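Local coordinates for protein methylocystis parvus OBBP MbnE (Methylocystis parvus OBBP, PDB 5ICQ) that probably binds methanobactin, a copper-chelating peptide, in the periplasm as the solute-binding partner of its transport machinery, at residues N94-R102 with I196-P204; L222-A230 with L240-G248. One frame throughout, in Å; residues are numbered along the deposited sequence.

Starting at the N terminus, 94-102 comes first, a loop running into strand 100-103, and contact 1 brings the end of helix 193-198 and the chain after it back against that loop, closing a span of 93 residues. After a further 17 residues the chain reaches 222-230, so contact 2 follows in series; it closes only a short span, the beta hairpin of strands 227-233 and 237-242. The two centres lie about 14 Å apart and touch directly: Gln97 of contact 1 reaches Ser224 and Tyr246 of contact 2 with its side-chain amide. Together they tie the six-stranded antiparallel sheet holding strand 100-103 to the four-stranded mixed sheet that the hairpin edges.

Contact 1 (N94-R102 with I196-P204); sequences NVFQGLMAR and ILAIMPVLP
Gln97 O takes the backbone N-H of Val202 at 2.8 Å from N to O, the donor coming in nearly along the C=O axis. Pro201 CA adds a CA-H...O contact to Gln97 O at 3.4 Å. Water 1 reinforces the pairing, accepting from Gln97 N and donating to Val202 O. One step on, Gly98 CA sits 3.2 Å from Met200 O, close enough for a second CA-H...O contact. Where helix 193-198 runs out, Ala198 O receives Met100 N at 3.0 Å, with the donor tilted 19° from the carbonyl plane.

Side chains fill in around these backbone bonds. Leu99 CB rests against Ala198 O. With CG anti to the carbonyl carbon, chi1 -73°, Leu99 brings CD2 to 4.1 Å from Val202 CG2, the two side chains crossing at about a right angle. Met100 runs past the methyl of Ala198 with its sulfur, Met100 SD to Ala198 CB 3.9 Å, before its chain bends at the last torsion. At the other end, Phe96 CD1 is 3.7 Å from Leu203 CD2, with CE1 next to it, while Val95 CG1 lies over the centre of one ring face and Phe80 packs edge-to-face with the same ring. The Gln97 side chain leads off elsewhere, to Ser224, Tyr246 and Trp247.

Helix 145-158 backs the second segment through Met200 and Pro201. The contact thus joins a helix C-terminus and its extended exit to the chain entering strand 100-103 of the antiparallel sheet, within a fold of the family 5 extracellular solute-binding proteins.

Contact 2 (L222-A230 with L240-G248); sequences LGSGPYVVA and LKRDPNYWG
Tyr227 and Arg242 form a non-hydrogen-bonded antiparallel pair, followed by the hydrogen-bonded pair Val228-Lys241, where Val228 N gives to Lys241 O at 2.9 Å and Lys241 N returns to Val228 O at 3.0 Å. Pro226 O carries the ladder further by accepting Asp243 N at 2.8 Å, and water 3 joins that oxygen to Arg242 NH1, lying in the guanidinium plane at its edge; NH1 also bonds to Tyr258 O, and NE makes a salt bridge to Asp261. Val229 CG2 meets Leu240 CD2 on one face of the sheet, with Val228 and Lys241 on the other; Ala230 CB touches Lys241 CB. Tyr227 sets CG anti to its carbonyl carbon (chi1 -63°), bringing CD1 to 3.5 Å from Arg242 N and the ring edge against Lys241 C; its hydroxyl bonds to Phe260 O.

The two strands form a beta hairpin, with 227-233 as an outer strand of the mixed sheet; strand 237-242 leaves through a type I turn from Asp243 to Tyr246. Asp243 OD1 accepts Asn245 N from above the carboxylate plane, an Asx turn, and OD2 accepts a hydrogen bond from water 2, which also donates to Gly225 O.

At the end of the turn, Tyr246 lies alongside Pro226: Pro226 CD stands 4.0 Å from the Tyr246 ring centroid, a CH-pi contact only 16° off the normal, and Gly248 N sits over the centre of the opposite face. The ring edge meets Ser224 O, with Tyr246 CE1 3.2 Å away, and Trp247 CD1 comes edge-on to that same oxygen. An alanine at Tyr246 would probably leave Pro226 CD without its CH-pi partner and Gln97 and Gln254 each short of a hydroxyl partner.

Contact 1 (N94-R102 with I196-P204)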
ATOM      1  N   ASN A  94       6.772  15.107   9.097  1.00  7.72           N
ATOM      2  CA  ASN A  94       7.723  15.792   9.973  1.00  9.65           C
ATOM      3  C   ASN A  94       8.025  17.204   9.489  1.00 12.88           C
ATOM      4  O   ASN A  94       8.199  18.120  10.303  1.00  8.90           O
ATOM      5  CB  ASN A  94       9.022  14.996  10.067  1.00 10.86           C
ATOM      6  CG  ASN A  94       8.851  13.692  10.823  1.00 13.63           C
ATOM      7  OD1 ASN A  94       8.134  13.630  11.830  1.00 11.27           O
ATOM      8  ND2 ASN A  94       9.501  12.645  10.339  1.00 12.00           N
ATOM      9  N   VAL A  95       8.146  17.392   8.177  1.00 11.90           N
ATOM     10  CA  VAL A  95       8.491  18.685   7.588  1.00  9.43           C
ATOM     11  C   VAL A  95       7.343  19.236   6.752  1.00 10.62           C
ATOM     12  O   VAL A  95       6.872  20.351   6.984  1.00 11.98           O
ATOM     13  CB  VAL A  95       9.786  18.589   6.748  1.00  6.54           C
ATOM     14  CG1 VAL A  95      10.103  19.933   6.126  1.00 10.26           C
ATOM     15  CG2 VAL A  95      10.947  18.135   7.617  1.00 12.51           C
ATOM     16  N   PHE A  96       6.860  18.454   5.787  1.00 10.94           N
ATOM     17  CA  PHE A  96       5.798  18.886   4.883  1.00  8.73           C
ATOM     18  C   PHE A  96       4.441  18.414   5.384  1.00 15.07           C
ATOM     19  O   PHE A  96       4.254  17.222   5.646  1.00 13.68           O
ATOM     20  CB  PHE A  96       6.035  18.334   3.477  1.00 10.67           C
ATOM     21  CG  PHE A  96       7.354  18.735   2.884  1.00 12.43           C
ATOM     22  CD1 PHE A  96       7.602  20.057   2.546  1.00 14.66           C
ATOM     23  CD2 PHE A  96       8.330  17.786   2.644  1.00 11.31           C
ATOM     24  CE1 PHE A  96       8.809  20.429   1.981  1.00 18.90           C
ATOM     25  CE2 PHE A  96       9.544  18.145   2.072  1.00 16.41           C
ATOM     26  CZ  PHE A  96       9.787  19.467   1.749  1.00 18.29           C
ATOM     27  N   GLN A  97       3.483  19.336   5.466  1.00 12.00           N
ATOM     28  CA  GLN A  97       2.181  19.046   6.050  1.00 12.21           C
ATOM     29  C   GLN A  97       1.071  19.236   5.030  1.00 11.17           C
ATOM     30  O   GLN A  97       1.140  20.118   4.173  1.00 12.34           O
ATOM     31  CB  GLN A  97       1.878  19.969   7.232  1.00  8.60           C
ATOM     32  CG  GLN A  97       2.853  19.886   8.356  1.00 11.78           C
ATOM     33  CD  GLN A  97       2.367  20.713   9.515  1.00 13.13           C
ATOM     34  OE1 GLN A  97       2.145  21.919   9.379  1.00 12.10           O
ATOM     35  NE2 GLN A  97       2.152  20.065  10.649  1.00  9.62           N
ATOM     36  N   GLY A  98       0.013  18.437   5.164  1.00 10.75           N
ATOM     37  CA  GLY A  98      -1.185  18.647   4.378  1.00 10.00           C
ATOM     38  C   GLY A  98      -2.192  19.552   5.063  1.00 13.81           C
ATOM     39  O   GLY A  98      -2.024  19.996   6.200  1.00 10.51           O
ATOM     40  N   LEU A  99      -3.280  19.823   4.339  1.00 10.31           N
ATOM     41  CA  LEU A  99      -4.378  20.587   4.920  1.00 10.25           C
ATOM     42  C   LEU A  99      -5.034  19.842   6.078  1.00  9.67           C
ATOM     43  O   LEU A  99      -5.494  20.464   7.045  1.00 10.59           O
ATOM     44  CB  LEU A  99      -5.406  20.898   3.841  1.00 14.14           C
ATOM     45  CG  LEU A  99      -4.984  21.963   2.838  1.00 18.65           C
ATOM     46  CD1 LEU A  99      -5.958  21.958   1.643  1.00 14.88           C
ATOM     47  CD2 LEU A  99      -4.940  23.322   3.516  1.00 16.06           C
ATOM     48  N   MET A 100      -5.114  18.516   5.991  1.00  9.57           N
ATOM     49  CA  MET A 100      -5.739  17.713   7.028  1.00  8.76           C
ATOM     50  C   MET A 100      -4.838  16.529   7.345  1.00 12.99           C
ATOM     51  O   MET A 100      -4.006  16.121   6.530  1.00 11.68           O
ATOM     52  CB  MET A 100      -7.143  17.246   6.612  1.00  9.52           C
ATOM     53  CG  MET A 100      -8.119  18.418   6.362  1.00 11.37           C
ATOM     54  SD  MET A 100      -9.801  17.869   5.943  1.00 16.33           S
ATOM     55  CE  MET A 100     -10.397  17.431   7.581  1.00 15.60           C
ATOM     56  N   ALA A 101      -4.987  16.011   8.561  1.00 10.76           N
ATOM     57  CA  ALA A 101      -4.152  14.936   9.077  1.00 12.43           C
ATOM     58  C   ALA A 101      -4.959  13.646   9.069  1.00 12.40           C
ATOM     59  O   ALA A 101      -6.108  13.631   9.511  1.00 10.33           O
ATOM     60  CB  ALA A 101      -3.676  15.257  10.500  1.00 10.40           C
ATOM     61  N   ARG A 102      -4.362  12.566   8.586  1.00 11.75           N
ATOM     62  CA  ARG A 102      -5.070  11.295   8.488  1.00 11.06           C
ATOM     63  C   ARG A 102      -4.930  10.523   9.799  1.00 13.00           C
ATOM     64  O   ARG A 102      -3.818  10.347  10.304  1.00 12.15           O
ATOM     65  CB  ARG A 102      -4.510  10.477   7.325  1.00 11.07           C
ATOM     66  CG  ARG A 102      -5.222   9.158   7.119  1.00 13.89           C
ATOM     67  CD  ARG A 102      -4.795   8.537   5.787  1.00 16.93           C
ATOM     68  NE  ARG A 102      -5.580   7.348   5.457  1.00 15.23           N
ATOM     69  CZ  ARG A 102      -5.518   6.722   4.284  1.00 26.26           C
ATOM     70  NH1 ARG A 102      -4.718   7.185   3.330  1.00 22.75           N
ATOM     71  NH2 ARG A 102      -6.264   5.648   4.053  1.00 19.91           N
ATOM     72  N   ILE A 196      -8.198  13.587  -1.472  1.00 10.58           N
ATOM     73  CA  ILE A 196      -6.908  13.738  -2.141  1.00 12.59           C
ATOM     74  C   ILE A 196      -6.435  15.188  -2.063  1.00 10.89           C
ATOM     75  O   ILE A 196      -5.257  15.459  -1.796  1.00 13.60           O
ATOM     76  CB  ILE A 196      -7.013  13.250  -3.599  1.00 17.06           C
ATOM     77  CG1 ILE A 196      -7.187  11.731  -3.643  1.00 22.59           C
ATOM     78  CG2 ILE A 196      -5.777  13.662  -4.402  1.00 14.46           C
ATOM     79  CD1 ILE A 196      -7.649  11.222  -4.980  1.00 25.46           C
ATOM     80  N   LEU A 197      -7.339  16.142  -2.297  1.00 13.37           N
ATOM     81  CA  LEU A 197      -6.971  17.551  -2.159  1.00  9.48           C
ATOM     82  C   LEU A 197      -6.599  17.891  -0.723  1.00 13.29           C
ATOM     83  O   LEU A 197      -5.709  18.717  -0.482  1.00 13.09           O
ATOM     84  CB  LEU A 197      -8.124  18.447  -2.627  1.00 13.02           C
ATOM     85  CG  LEU A 197      -8.481  18.339  -4.111  1.00 14.36           C
ATOM     86  CD1 LEU A 197      -9.783  19.080  -4.413  1.00 16.79           C
ATOM     87  CD2 LEU A 197      -7.346  18.894  -4.953  1.00 17.82           C
ATOM     88  N   ALA A 198      -7.274  17.268   0.242  1.00 11.37           N
ATOM     89  CA  ALA A 198      -7.027  17.548   1.649  1.00 12.86           C
ATOM     90  C   ALA A 198      -5.667  17.057   2.129  1.00 14.74           C
ATOM     91  O   ALA A 198      -5.164  17.565   3.135  1.00 14.22           O
ATOM     92  CB  ALA A 198      -8.136  16.920   2.492  1.00 10.79           C
ATOM     93  N   ILE A 199      -5.057  16.075   1.465  1.00  9.47           N
ATOM     94  CA  ILE A 199      -3.757  15.595   1.909  1.00 10.19           C
ATOM     95  C   ILE A 199      -2.617  16.133   1.050  1.00 10.93           C
ATOM     96  O   ILE A 199      -1.473  15.715   1.229  1.00 11.34           O
ATOM     97  CB  ILE A 199      -3.722  14.058   1.979  1.00 13.89           C
ATOM     98  CG1 ILE A 199      -4.042  13.438   0.615  1.00 10.71           C
ATOM     99  CG2 ILE A 199      -4.698  13.555   3.041  1.00 14.09           C
ATOM    100  CD1 ILE A 199      -3.930  11.874   0.621  1.00 15.60           C
ATOM    101  N   MET A 200      -2.900  17.049   0.125  1.00 10.59           N
ATOM    102  CA  MET A 200      -1.835  17.697  -0.635  1.00 11.28           C
ATOM    103  C   MET A 200      -0.887  18.421   0.323  1.00 14.07           C
ATOM    104  O   MET A 200      -1.352  19.086   1.252  1.00 11.02           O
ATOM    105  CB  MET A 200      -2.434  18.710  -1.619  1.00 13.27           C
ATOM    106  CG  MET A 200      -1.403  19.483  -2.428  1.00 12.53           C
ATOM    107  SD  MET A 200      -2.092  20.978  -3.172  1.00 17.09           S
ATOM    108  CE  MET A 200      -2.230  22.012  -1.714  1.00 17.65           C
ATOM    109  N   PRO A 201       0.435  18.309   0.142  1.00 10.15           N
ATOM    110  CA  PRO A 201       1.354  19.083   0.991  1.00  9.39           C
ATOM    111  C   PRO A 201       1.258  20.565   0.679  1.00 10.98           C
ATOM    112  O   PRO A 201       1.069  20.959  -0.473  1.00 10.47           O
ATOM    113  CB  PRO A 201       2.734  18.530   0.615  1.00 12.37           C
ATOM    114  CG  PRO A 201       2.553  18.081  -0.819  1.00 17.27           C
ATOM    115  CD  PRO A 201       1.170  17.486  -0.842  1.00 12.00           C
ATOM    116  N   VAL A 202       1.393  21.390   1.711  1.00 11.67           N
ATOM    117  CA  VAL A 202       1.321  22.840   1.547  1.00  6.90           C
ATOM    118  C   VAL A 202       2.742  23.384   1.572  1.00 11.04           C
ATOM    119  O   VAL A 202       3.430  23.321   2.597  1.00 11.26           O
ATOM    120  CB  VAL A 202       0.450  23.499   2.621  1.00  9.57           C
ATOM    121  CG1 VAL A 202       0.444  25.014   2.418  1.00 13.00           C
ATOM    122  CG2 VAL A 202      -0.985  22.948   2.558  1.00 10.61           C
ATOM    123  N   LEU A 203       3.186  23.919   0.439  1.00 10.01           N
ATOM    124  CA  LEU A 203       4.559  24.340   0.193  1.00  7.41           C
ATOM    125  C   LEU A 203       4.655  25.863   0.186  1.00 10.05           C
ATOM    126  O   LEU A 203       3.690  26.544  -0.184  1.00 11.27           O
ATOM    127  CB  LEU A 203       5.060  23.795  -1.148  1.00  9.25           C
ATOM    128  CG  LEU A 203       4.888  22.278  -1.298  1.00 14.17           C
ATOM    129  CD1 LEU A 203       5.271  21.835  -2.691  1.00 18.89           C
ATOM    130  CD2 LEU A 203       5.704  21.533  -0.254  1.00 12.19           C
ATOM    131  N   PRO A 204       5.801  26.423   0.568  1.00 13.47           N
ATOM    132  CA  PRO A 204       5.919  27.882   0.730  1.00 13.60           C
ATOM    133  C   PRO A 204       6.226  28.607  -0.582  1.00 12.43           C
ATOM    134  O   PRO A 204       7.332  28.525  -1.114  1.00 14.26           O
ATOM    135  CB  PRO A 204       7.066  28.025   1.741  1.00 11.76           C
ATOM    136  CG  PRO A 204       7.947  26.823   1.459  1.00 16.84           C
ATOM    137  CD  PRO A 204       6.998  25.706   1.055  1.00 15.21           C
TER
HETATM  138  O   HOH W   1       4.153  22.048   4.972  1.00 12.39           O

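Contact 2 (L222-A230 with L240-G248)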
ATOM      1  N   LEU A 222      12.082  24.108   3.125  1.00 13.39           N
ATOM      2  CA  LEU A 222      11.243  24.773   4.111  1.00 13.00           C
ATOM      3  C   LEU A 222       9.874  24.107   4.174  1.00  9.32           C
ATOM      4  O   LEU A 222       9.187  23.977   3.151  1.00 10.54           O
ATOM      5  CB  LEU A 222      11.083  26.259   3.774  1.00 12.01           C
ATOM      6  CG  LEU A 222      10.285  26.998   4.860  1.00 13.83           C
ATOM      7  CD1 LEU A 222      11.139  27.146   6.101  1.00 15.70           C
ATOM      8  CD2 LEU A 222       9.779  28.358   4.393  1.00 14.16           C
ATOM      9  N   GLY A 223       9.475  23.703   5.377  1.00 10.85           N
ATOM     10  CA  GLY A 223       8.125  23.220   5.595  1.00 11.20           C
ATOM     11  C   GLY A 223       7.475  23.884   6.791  1.00 11.90           C
ATOM     12  O   GLY A 223       7.963  24.913   7.273  1.00  9.20           O
ATOM     13  N   SER A 224       6.359  23.325   7.267  1.00  8.47           N
ATOM     14  CA  SER A 224       5.643  23.868   8.415  1.00 11.09           C
ATOM     15  C   SER A 224       5.519  22.867   9.554  1.00  9.71           C
ATOM     16  O   SER A 224       4.822  23.155  10.526  1.00 10.21           O
ATOM     17  CB  SER A 224       4.244  24.343   8.008  1.00  9.18           C
ATOM     18  OG  SER A 224       3.472  23.258   7.505  1.00  9.47           O
ATOM     19  N   GLY A 225       6.180  21.712   9.465  1.00 12.37           N
ATOM     20  CA  GLY A 225       5.970  20.638  10.411  1.00  9.24           C
ATOM     21  C   GLY A 225       6.816  20.762  11.666  1.00 10.11           C
ATOM     22  O   GLY A 225       7.563  21.736  11.888  1.00  8.32           O
ATOM     23  N   PRO A 226       6.684  19.753  12.532  1.00  9.41           N
ATOM     24  CA  PRO A 226       7.352  19.799  13.843  1.00  9.69           C
ATOM     25  C   PRO A 226       8.865  19.774  13.796  1.00  7.76           C
ATOM     26  O   PRO A 226       9.489  20.137  14.800  1.00 12.45           O
ATOM     27  CB  PRO A 226       6.817  18.545  14.547  1.00 12.18           C
ATOM     28  CG  PRO A 226       6.401  17.631  13.416  1.00  8.53           C
ATOM     29  CD  PRO A 226       5.805  18.577  12.407  1.00  6.36           C
ATOM     30  N   TYR A 227       9.478  19.321  12.708  1.00  6.68           N
ATOM     31  CA  TYR A 227      10.926  19.227  12.604  1.00  6.18           C
ATOM     32  C   TYR A 227      11.433  20.038  11.427  1.00 11.69           C
ATOM     33  O   TYR A 227      10.755  20.169  10.404  1.00 13.61           O
ATOM     34  CB  TYR A 227      11.404  17.773  12.419  1.00 11.08           C
ATOM     35  CG  TYR A 227      11.078  16.896  13.596  1.00 10.68           C
ATOM     36  CD1 TYR A 227      11.932  16.826  14.697  1.00 10.49           C
ATOM     37  CD2 TYR A 227       9.899  16.160  13.627  1.00  9.25           C
ATOM     38  CE1 TYR A 227      11.616  16.017  15.801  1.00 10.32           C
ATOM     39  CE2 TYR A 227       9.576  15.361  14.718  1.00  8.30           C
ATOM     40  CZ  TYR A 227      10.440  15.292  15.793  1.00 11.23           C
ATOM     41  OH  TYR A 227      10.100  14.510  16.876  1.00 11.08           O
ATOM     42  N   VAL A 228      12.648  20.551  11.571  1.00  7.49           N
ATOM     43  CA  VAL A 228      13.368  21.154  10.458  1.00  6.37           C
ATOM     44  C   VAL A 228      14.543  20.259  10.093  1.00 12.71           C
ATOM     45  O   VAL A 228      15.017  19.439  10.894  1.00 10.34           O
ATOM     46  CB  VAL A 228      13.859  22.579  10.783  1.00 14.53           C
ATOM     47  CG1 VAL A 228      12.704  23.437  11.260  1.00 12.43           C
ATOM     48  CG2 VAL A 228      14.976  22.535  11.826  1.00 17.29           C
ATOM     49  N   VAL A 229      15.014  20.417   8.859  1.00 11.02           N
ATOM     50  CA  VAL A 229      16.176  19.672   8.385  1.00 17.65           C
ATOM     51  C   VAL A 229      17.425  20.386   8.889  1.00 20.79           C
ATOM     52  O   VAL A 229      17.714  21.515   8.484  1.00 15.78           O
ATOM     53  CB  VAL A 229      16.183  19.541   6.861  1.00 12.14           C
ATOM     54  CG1 VAL A 229      17.456  18.842   6.409  1.00 19.32           C
ATOM     55  CG2 VAL A 229      14.969  18.765   6.403  1.00 13.29           C
ATOM     56  N   ALA A 230      18.153  19.736   9.795  1.00 13.51           N
ATOM     57  CA  ALA A 230      19.299  20.327  10.471  1.00 16.47           C
ATOM     58  C   ALA A 230      20.626  19.973   9.825  1.00 19.96           C
ATOM     59  O   ALA A 230      21.557  20.784   9.864  1.00 20.28           O
ATOM     60  CB  ALA A 230      19.328  19.888  11.937  1.00 17.73           C
ATOM     61  N   LEU A 240      17.026  15.462  11.500  1.00 11.37           N
ATOM     62  CA  LEU A 240      15.896  16.328  11.788  1.00  8.86           C
ATOM     63  C   LEU A 240      15.998  16.814  13.223  1.00 12.35           C
ATOM     64  O   LEU A 240      16.359  16.051  14.119  1.00 11.38           O
ATOM     65  CB  LEU A 240      14.575  15.581  11.603  1.00  9.91           C
ATOM     66  CG  LEU A 240      14.378  14.917  10.247  1.00 12.81           C
ATOM     67  CD1 LEU A 240      13.000  14.283  10.189  1.00 12.39           C
ATOM     68  CD2 LEU A 240      14.574  15.942   9.133  1.00 14.71           C
ATOM     69  N   LYS A 241      15.681  18.082  13.442  1.00 11.99           N
ATOM     70  CA  LYS A 241      15.717  18.658  14.776  1.00  9.68           C
ATOM     71  C   LYS A 241      14.408  19.394  15.013  1.00 13.46           C
ATOM     72  O   LYS A 241      13.904  20.075  14.116  1.00 11.96           O
ATOM     73  CB  LYS A 241      16.917  19.610  14.928  1.00 12.14           C
ATOM     74  CG  LYS A 241      17.022  20.254  16.288  1.00 22.72           C
ATOM     75  CD  LYS A 241      18.398  20.872  16.475  1.00 33.69           C
ATOM     76  CE  LYS A 241      18.569  21.440  17.873  1.00 40.15           C
ATOM     77  NZ  LYS A 241      19.898  22.112  17.997  1.00 44.35           N
ATOM     78  N   ARG A 242      13.861  19.259  16.219  1.00 10.47           N
ATOM     79  CA  ARG A 242      12.570  19.861  16.506  1.00  8.77           C
ATOM     80  C   ARG A 242      12.615  21.368  16.272  1.00 15.92           C
ATOM     81  O   ARG A 242      13.612  22.030  16.575  1.00 11.06           O
ATOM     82  CB  ARG A 242      12.164  19.587  17.955  1.00 14.20           C
ATOM     83  CG  ARG A 242      10.915  20.351  18.371  1.00 27.34           C
ATOM     84  CD  ARG A 242      10.669  20.313  19.871  1.00 35.89           C
ATOM     85  NE  ARG A 242      10.820  18.970  20.425  1.00 31.16           N
ATOM     86  CZ  ARG A 242       9.934  17.997  20.271  1.00 35.96           C
ATOM     87  NH1 ARG A 242       8.828  18.222  19.559  1.00 35.66           N
ATOM     88  NH2 ARG A 242      10.151  16.814  20.824  1.00 38.41           N
ATOM     89  N   ASP A 243      11.545  21.893  15.676  1.00 11.51           N
ATOM     90  CA  ASP A 243      11.284  23.328  15.642  1.00 13.82           C
ATOM     91  C   ASP A 243      10.656  23.700  16.977  1.00  8.85           C
ATOM     92  O   ASP A 243       9.513  23.319  17.240  1.00  9.49           O
ATOM     93  CB  ASP A 243      10.342  23.702  14.495  1.00 14.46           C
ATOM     94  CG  ASP A 243      10.047  25.204  14.433  1.00 19.04           C
ATOM     95  OD1 ASP A 243      10.533  25.965  15.305  1.00 14.96           O
ATOM     96  OD2 ASP A 243       9.313  25.624  13.514  1.00 15.71           O
ATOM     97  N   PRO A 244      11.361  24.433  17.836  1.00 11.29           N
ATOM     98  CA  PRO A 244      10.792  24.783  19.148  1.00 14.39           C
ATOM     99  C   PRO A 244       9.524  25.615  19.060  1.00 15.44           C
ATOM    100  O   PRO A 244       8.789  25.718  20.048  1.00 15.92           O
ATOM    101  CB  PRO A 244      11.927  25.566  19.824  1.00 16.96           C
ATOM    102  CG  PRO A 244      12.808  26.027  18.710  1.00 20.86           C
ATOM    103  CD  PRO A 244      12.698  25.012  17.616  1.00 10.70           C
ATOM    104  N   ASN A 245       9.238  26.213  17.909  1.00  9.41           N
ATOM    105  CA  ASN A 245       8.060  27.061  17.755  1.00  8.49           C
ATOM    106  C   ASN A 245       7.055  26.493  16.760  1.00 10.10           C
ATOM    107  O   ASN A 245       6.205  27.232  16.247  1.00 12.20           O
ATOM    108  CB  ASN A 245       8.517  28.458  17.355  1.00 12.20           C
ATOM    109  CG  ASN A 245       9.491  29.029  18.362  1.00 13.64           C
ATOM    110  OD1 ASN A 245       9.121  29.262  19.509  1.00 11.51           O
ATOM    111  ND2 ASN A 245      10.734  29.250  17.948  1.00  9.23           N
ATOM    112  N   TYR A 246       7.132  25.189  16.490  1.00 10.41           N
ATOM    113  CA  TYR A 246       6.191  24.518  15.598  1.00 13.40           C
ATOM    114  C   TYR A 246       4.751  24.973  15.845  1.00  9.09           C
ATOM    115  O   TYR A 246       4.235  24.871  16.961  1.00  9.49           O
ATOM    116  CB  TYR A 246       6.316  22.999  15.779  1.00  5.49           C
ATOM    117  CG  TYR A 246       5.174  22.248  15.136  1.00 10.54           C
ATOM    118  CD1 TYR A 246       4.767  22.540  13.834  1.00  8.41           C
ATOM    119  CD2 TYR A 246       4.492  21.251  15.838  1.00 12.47           C
ATOM    120  CE1 TYR A 246       3.692  21.878  13.255  1.00  7.52           C
ATOM    121  CE2 TYR A 246       3.436  20.570  15.259  1.00  9.40           C
ATOM    122  CZ  TYR A 246       3.038  20.890  13.981  1.00 10.86           C
ATOM    123  OH  TYR A 246       1.975  20.222  13.424  1.00 10.74           O
ATOM    124  N   TRP A 247       4.104  25.502  14.801  1.00  8.32           N
ATOM    125  CA  TRP A 247       2.809  26.165  14.982  1.00 11.44           C
ATOM    126  C   TRP A 247       1.743  25.226  15.541  1.00 12.41           C
ATOM    127  O   TRP A 247       0.845  25.668  16.276  1.00 10.60           O
ATOM    128  CB  TRP A 247       2.327  26.754  13.644  1.00  9.77           C
ATOM    129  CG  TRP A 247       1.746  25.708  12.746  1.00  9.56           C
ATOM    130  CD1 TRP A 247       2.412  24.955  11.821  1.00  8.49           C
ATOM    131  CD2 TRP A 247       0.377  25.271  12.711  1.00  7.91           C
ATOM    132  NE1 TRP A 247       1.543  24.071  11.213  1.00 10.05           N
ATOM    133  CE2 TRP A 247       0.288  24.249  11.740  1.00  9.62           C
ATOM    134  CE3 TRP A 247      -0.777  25.642  13.411  1.00 10.14           C
ATOM    135  CZ2 TRP A 247      -0.913  23.602  11.439  1.00 10.84           C
ATOM    136  CZ3 TRP A 247      -1.975  25.001  13.104  1.00 15.26           C
ATOM    137  CH2 TRP A 247      -2.029  23.991  12.135  1.00 14.20           C
ATOM    138  N   GLY A 248       1.810  23.940  15.202  1.00  9.27           N
ATOM    139  CA  GLY A 248       0.698  23.040  15.464  1.00  9.05           C
ATOM    140  C   GLY A 248       0.896  22.087  16.625  1.00 14.41           C
ATOM    141  O   GLY A 248       0.200  21.074  16.726  1.00 11.86           O
TER
HETATM  142  O   HOH W   2       7.748  24.385  11.849  1.00 12.73           O
HETATM  143  O   HOH W   3       7.844  20.248  17.431  1.00 21.48           O